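Local coordinates for chinitase A (Streptomyces coelicolor, PDB 3EBV), which probably hydrolyses internal glycosidic bonds of chitin through its family 18 glycosyl hydrolase domain, the part of the longer protein described here, at residues Val107-Asp119 and Leu136-Ala149. Sequence-based numbering, arbitrary orientation.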
loop_
_atom_site.group_PDB
_atom_site.type_symbol
_atom_site.label_atom_id
_atom_site.label_comp_id
_atom_site.label_asym_id
_atom_site.label_seq_id
_atom_site.Cartn_x
_atom_site.Cartn_y
_atom_site.Cartn_z
ATOM N N VAL A 107 -5.318 1.872 -18.189
ATOM C CA VAL A 107 -5.579 0.629 -17.431
ATOM C C VAL A 107 -6.739 0.818 -16.462
ATOM O O VAL A 107 -7.630 -0.048 -16.314
ATOM C CB VAL A 107 -4.298 0.175 -16.671
ATOM C CG1 VAL A 107 -4.589 -0.910 -15.626
ATOM C CG2 VAL A 107 -3.263 -0.302 -17.672
HETATM N N MSE A 108 -6.754 1.964 -15.785
HETATM C CA MSE A 108 -7.850 2.266 -14.890
HETATM C C MSE A 108 -9.206 2.254 -15.606
HETATM O O MSE A 108 -10.148 1.628 -15.126
HETATM C CB MSE A 108 -7.623 3.619 -14.219
HETATM C CG MSE A 108 -6.505 3.599 -13.175
HETATM SE SE MSE A 108 -6.139 5.469 -12.560
HETATM C CE MSE A 108 -7.918 6.003 -12.011
ATOM N N ARG A 109 -9.276 2.916 -16.752
ATOM C CA ARG A 109 -10.531 2.995 -17.488
ATOM C C ARG A 109 -10.945 1.637 -18.064
ATOM O O ARG A 109 -12.121 1.330 -18.047
ATOM C CB ARG A 109 -10.397 4.012 -18.609
ATOM C CG ARG A 109 -10.269 5.429 -18.110
ATOM C CD ARG A 109 -11.533 5.907 -17.439
ATOM N NE ARG A 109 -12.571 6.159 -18.444
ATOM C CZ ARG A 109 -13.824 6.524 -18.176
ATOM N NH1 ARG A 109 -14.237 6.690 -16.919
ATOM N NH2 ARG A 109 -14.670 6.723 -19.184
ATOM N N GLU A 110 -9.982 0.849 -18.527
ATOM C CA GLU A 110 -10.288 -0.477 -19.080
ATOM C C GLU A 110 -10.897 -1.426 -18.060
ATOM O O GLU A 110 -11.850 -2.156 -18.369
ATOM C CB GLU A 110 -9.071 -1.128 -19.706
ATOM C CG GLU A 110 -9.313 -2.599 -20.137
ATOM C CD GLU A 110 -10.290 -2.754 -21.310
ATOM O OE1 GLU A 110 -10.646 -1.732 -21.950
ATOM O OE2 GLU A 110 -10.705 -3.916 -21.577
ATOM N N TYR A 111 -10.366 -1.422 -16.832
ATOM C CA TYR A 111 -10.811 -2.403 -15.828
ATOM C C TYR A 111 -11.695 -1.828 -14.766
ATOM O O TYR A 111 -12.204 -2.579 -13.933
ATOM C CB TYR A 111 -9.595 -3.123 -15.191
ATOM C CG TYR A 111 -8.815 -3.878 -16.217
ATOM C CD1 TYR A 111 -9.212 -5.175 -16.611
ATOM C CD2 TYR A 111 -7.743 -3.293 -16.873
ATOM C CE1 TYR A 111 -8.522 -5.855 -17.585
ATOM C CE2 TYR A 111 -7.041 -3.970 -17.857
ATOM C CZ TYR A 111 -7.449 -5.259 -18.225
ATOM O OH TYR A 111 -6.729 -5.904 -19.212
ATOM N N GLY A 112 -11.880 -0.505 -14.767
ATOM C CA GLY A 112 -12.670 0.179 -13.772
ATOM C C GLY A 112 -11.970 0.426 -12.432
ATOM O O GLY A 112 -12.639 0.600 -11.420
ATOM N N PHE A 113 -10.641 0.503 -12.437
ATOM C CA PHE A 113 -9.938 0.736 -11.169
ATOM C C PHE A 113 -10.150 2.151 -10.650
ATOM O O PHE A 113 -10.283 3.108 -11.444
ATOM C CB PHE A 113 -8.449 0.488 -11.345
ATOM C CG PHE A 113 -8.086 -0.952 -11.688
ATOM C CD1 PHE A 113 -8.686 -2.030 -11.024
ATOM C CD2 PHE A 113 -7.140 -1.214 -12.679
ATOM C CE1 PHE A 113 -8.328 -3.362 -11.367
ATOM C CE2 PHE A 113 -6.756 -2.516 -13.028
ATOM C CZ PHE A 113 -7.342 -3.597 -12.344
ATOM N N ASP A 114 -10.173 2.287 -9.316
ATOM C CA ASP A 114 -10.371 3.571 -8.657
ATOM C C ASP A 114 -9.126 4.453 -8.586
ATOM O O ASP A 114 -9.225 5.617 -8.176
ATOM C CB ASP A 114 -10.927 3.359 -7.251
ATOM C CG ASP A 114 -12.249 2.654 -7.285
ATOM O OD1 ASP A 114 -13.215 3.296 -7.795
ATOM O OD2 ASP A 114 -12.327 1.475 -6.880
ATOM N N GLY A 115 -7.974 3.912 -8.968
ATOM C CA GLY A 115 -6.721 4.652 -8.803
ATOM C C GLY A 115 -5.543 3.720 -8.853
ATOM O O GLY A 115 -5.620 2.610 -9.429
ATOM N N VAL A 116 -4.441 4.174 -8.225
ATOM C CA VAL A 116 -3.151 3.564 -8.441
ATOM C C VAL A 116 -2.417 3.492 -7.093
ATOM O O VAL A 116 -2.602 4.368 -6.209
ATOM C CB VAL A 116 -2.286 4.364 -9.472
ATOM C CG1 VAL A 116 -1.981 5.812 -8.977
ATOM C CG2 VAL A 116 -1.023 3.607 -9.843
ATOM N N ASP A 117 -1.577 2.447 -6.972
ATOM C CA ASP A 117 -0.640 2.319 -5.828
ATOM C C ASP A 117 0.754 2.349 -6.391
ATOM O O ASP A 117 1.076 1.658 -7.371
ATOM C CB ASP A 117 -0.861 0.975 -5.123
ATOM C CG ASP A 117 0.226 0.666 -4.069
ATOM O OD1 ASP A 117 0.331 1.474 -3.085
ATOM O OD2 ASP A 117 0.970 -0.341 -4.224
ATOM N N ILE A 118 1.605 3.206 -5.829
ATOM C CA ILE A 118 2.979 3.305 -6.282
ATOM C C ILE A 118 3.864 2.412 -5.439
ATOM O O ILE A 118 4.115 2.711 -4.261
ATOM C CB ILE A 118 3.472 4.805 -6.198
ATOM C CG1 ILE A 118 2.464 5.759 -6.905
ATOM C CG2 ILE A 118 4.934 4.933 -6.679
ATOM C CD1 ILE A 118 2.257 5.439 -8.401
ATOM N N ASP A 119 4.370 1.357 -6.055
ATOM C CA ASP A 119 5.211 0.387 -5.380
ATOM C C ASP A 119 6.460 0.077 -6.222
ATOM O O ASP A 119 6.899 -1.086 -6.287
ATOM C CB ASP A 119 4.414 -0.898 -5.078
ATOM C CG ASP A 119 5.186 -1.883 -4.223
ATOM O OD1 ASP A 119 6.156 -1.505 -3.520
ATOM O OD2 ASP A 119 4.808 -3.079 -4.289
ATOM N N LEU A 136 -1.622 12.380 -14.181
ATOM C CA LEU A 136 -2.625 11.333 -13.950
ATOM C C LEU A 136 -3.830 11.887 -13.218
ATOM O O LEU A 136 -4.978 11.619 -13.582
ATOM C CB LEU A 136 -2.004 10.186 -13.138
ATOM C CG LEU A 136 -2.908 8.994 -12.835
ATOM C CD1 LEU A 136 -3.577 8.361 -14.076
ATOM C CD2 LEU A 136 -2.118 7.906 -12.035
ATOM N N SER A 137 -3.598 12.667 -12.152
ATOM C CA SER A 137 -4.680 13.291 -11.413
ATOM C C SER A 137 -5.577 14.195 -12.307
ATOM O O SER A 137 -6.795 14.238 -12.126
ATOM C CB SER A 137 -4.085 14.117 -10.233
ATOM O OG SER A 137 -5.064 14.780 -9.458
ATOM N N ALA A 138 -4.927 14.912 -13.231
ATOM C CA ALA A 138 -5.682 15.787 -14.173
ATOM C C ALA A 138 -6.665 14.936 -14.999
ATOM O O ALA A 138 -7.787 15.387 -15.287
ATOM C CB ALA A 138 -4.727 16.563 -15.051
ATOM N N LYS A 139 -6.272 13.714 -15.352
ATOM C CA LYS A 139 -7.162 12.806 -16.116
ATOM C C LYS A 139 -8.273 12.178 -15.276
ATOM O O LYS A 139 -9.430 12.057 -15.724
ATOM C CB LYS A 139 -6.367 11.708 -16.819
ATOM C CG LYS A 139 -5.279 12.202 -17.733
ATOM C CD LYS A 139 -4.402 11.046 -18.210
ATOM C CE LYS A 139 -3.197 11.547 -18.950
ATOM N NZ LYS A 139 -3.643 12.171 -20.241
ATOM N N ALA A 140 -7.915 11.728 -14.068
ATOM C CA ALA A 140 -8.817 10.925 -13.271
ATOM C C ALA A 140 -9.691 11.737 -12.304
ATOM O O ALA A 140 -10.755 11.263 -11.862
ATOM C CB ALA A 140 -8.006 9.846 -12.508
ATOM N N GLY A 141 -9.263 12.953 -11.961
ATOM C CA GLY A 141 -10.055 13.793 -11.080
ATOM C C GLY A 141 -9.798 13.606 -9.584
ATOM O O GLY A 141 -9.023 12.724 -9.185
ATOM N N PRO A 142 -10.457 14.420 -8.746
ATOM C CA PRO A 142 -10.173 14.418 -7.309
ATOM C C PRO A 142 -10.644 13.194 -6.525
ATOM O O PRO A 142 -10.278 13.054 -5.350
ATOM C CB PRO A 142 -10.877 15.682 -6.802
ATOM C CG PRO A 142 -12.020 15.906 -7.772
ATOM C CD PRO A 142 -11.491 15.426 -9.119
ATOM N N ASP A 143 -11.433 12.320 -7.136
ATOM C CA ASP A 143 -11.884 11.129 -6.407
ATOM C C ASP A 143 -10.869 9.999 -6.533
ATOM O O ASP A 143 -11.046 8.934 -5.930
ATOM C CB ASP A 143 -13.245 10.639 -6.923
ATOM C CG ASP A 143 -14.393 11.590 -6.576
ATOM O OD1 ASP A 143 -14.242 12.457 -5.668
ATOM O OD2 ASP A 143 -15.457 11.431 -7.221
HETATM N N MSE A 144 -9.821 10.207 -7.321
HETATM C CA MSE A 144 -8.841 9.121 -7.549
HETATM C C MSE A 144 -8.201 8.688 -6.221
HETATM O O MSE A 144 -7.839 9.519 -5.384
HETATM C CB MSE A 144 -7.742 9.536 -8.518
HETATM C CG MSE A 144 -6.875 8.352 -8.943
HETATM SE SE MSE A 144 -5.438 8.837 -10.101
HETATM C CE MSE A 144 -4.359 9.863 -8.806
ATOM N N ILE A 145 -8.118 7.380 -6.030
ATOM C CA ILE A 145 -7.368 6.827 -4.893
ATOM C C ILE A 145 -5.905 6.778 -5.288
ATOM O O ILE A 145 -5.531 6.259 -6.362
ATOM C CB ILE A 145 -7.865 5.411 -4.555
ATOM C CG1 ILE A 145 -9.357 5.429 -4.161
ATOM C CG2 ILE A 145 -6.973 4.747 -3.458
ATOM C CD1 ILE A 145 -9.708 6.248 -2.903
ATOM N N LEU A 146 -5.039 7.287 -4.382
ATOM C CA LEU A 146 -3.602 7.293 -4.661
ATOM C C LEU A 146 -2.920 6.790 -3.385
ATOM O O LEU A 146 -2.999 7.454 -2.328
ATOM C CB LEU A 146 -3.094 8.714 -5.001
ATOM C CG LEU A 146 -1.554 8.834 -5.076
ATOM C CD1 LEU A 146 -0.901 7.900 -6.094
ATOM C CD2 LEU A 146 -1.262 10.335 -5.387
ATOM N N THR A 147 -2.288 5.624 -3.489
ATOM C CA THR A 147 -1.528 5.111 -2.340
ATOM C C THR A 147 -0.076 4.917 -2.752
ATOM O O THR A 147 0.248 4.861 -3.933
ATOM C CB THR A 147 -2.143 3.753 -1.817
ATOM O OG1 THR A 147 -1.957 2.718 -2.799
ATOM C CG2 THR A 147 -3.634 3.887 -1.531
HETATM N N MSE A 148 0.818 4.760 -1.758
HETATM C CA MSE A 148 2.227 4.475 -2.025
HETATM C C MSE A 148 2.673 3.474 -0.985
HETATM O O MSE A 148 2.176 3.534 0.154
HETATM C CB MSE A 148 3.084 5.733 -1.900
HETATM C CG MSE A 148 2.537 6.894 -2.773
HETATM SE SE MSE A 148 3.717 8.472 -2.627
HETATM C CE MSE A 148 4.887 8.056 -4.139
ATOM N N ALA A 149 3.590 2.598 -1.388
ATOM C CA ALA A 149 4.093 1.538 -0.492
ATOM C C ALA A 149 5.632 1.582 -0.469
ATOM O O ALA A 149 6.328 0.655 -0.896
ATOM C CB ALA A 149 3.593 0.149 -0.956
#
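The flat carboxylate of D117 meets the hydroxyl of T147: T147 OG1 donates to D117 OD1 at 2.6 Å, arriving on the anti side and 21° out of the carboxylate plane. The two side chains cross roughly at a right angle, D117 chi1 (171°) swinging the carboxylate toward T147, while its other oxygen, OD2, hydrogen-bonds to Y10 OH and S81 OG. Replacing this aspartate with an alanine is likely to leave the hydroxyls of T147, Y10 and S81 without the carboxylate that holds all three in a buried site. D117 and T147 lie on the two parallel strands of a beta-alpha-beta unit, strand 115-120, helix 126-140, strand 145-148, of the TIM barrel; D114, D117 and D119 match the start of the family 18 DxxDxDxE signature, consistent with a place at the active site. The backbone ladder runs from I145 N to D114 O (3.0 Å) through to A149 N to I118 O (2.9 Å). G115 suits its place because a CB would clash with I145 O. The sheet face bearing V116 and I118 is apolar: V116 CG1 touches both L136 CD2 and L146 CD1 at 3.7 Å. Farther along, the long, unbranched M148 lies beside I118, M148 CE against I118 CG2 at 4.0 Å. Between the helices, M108 bends at chi3 (54°), bringing M108 CE to the small A140 CB at 3.9 Å.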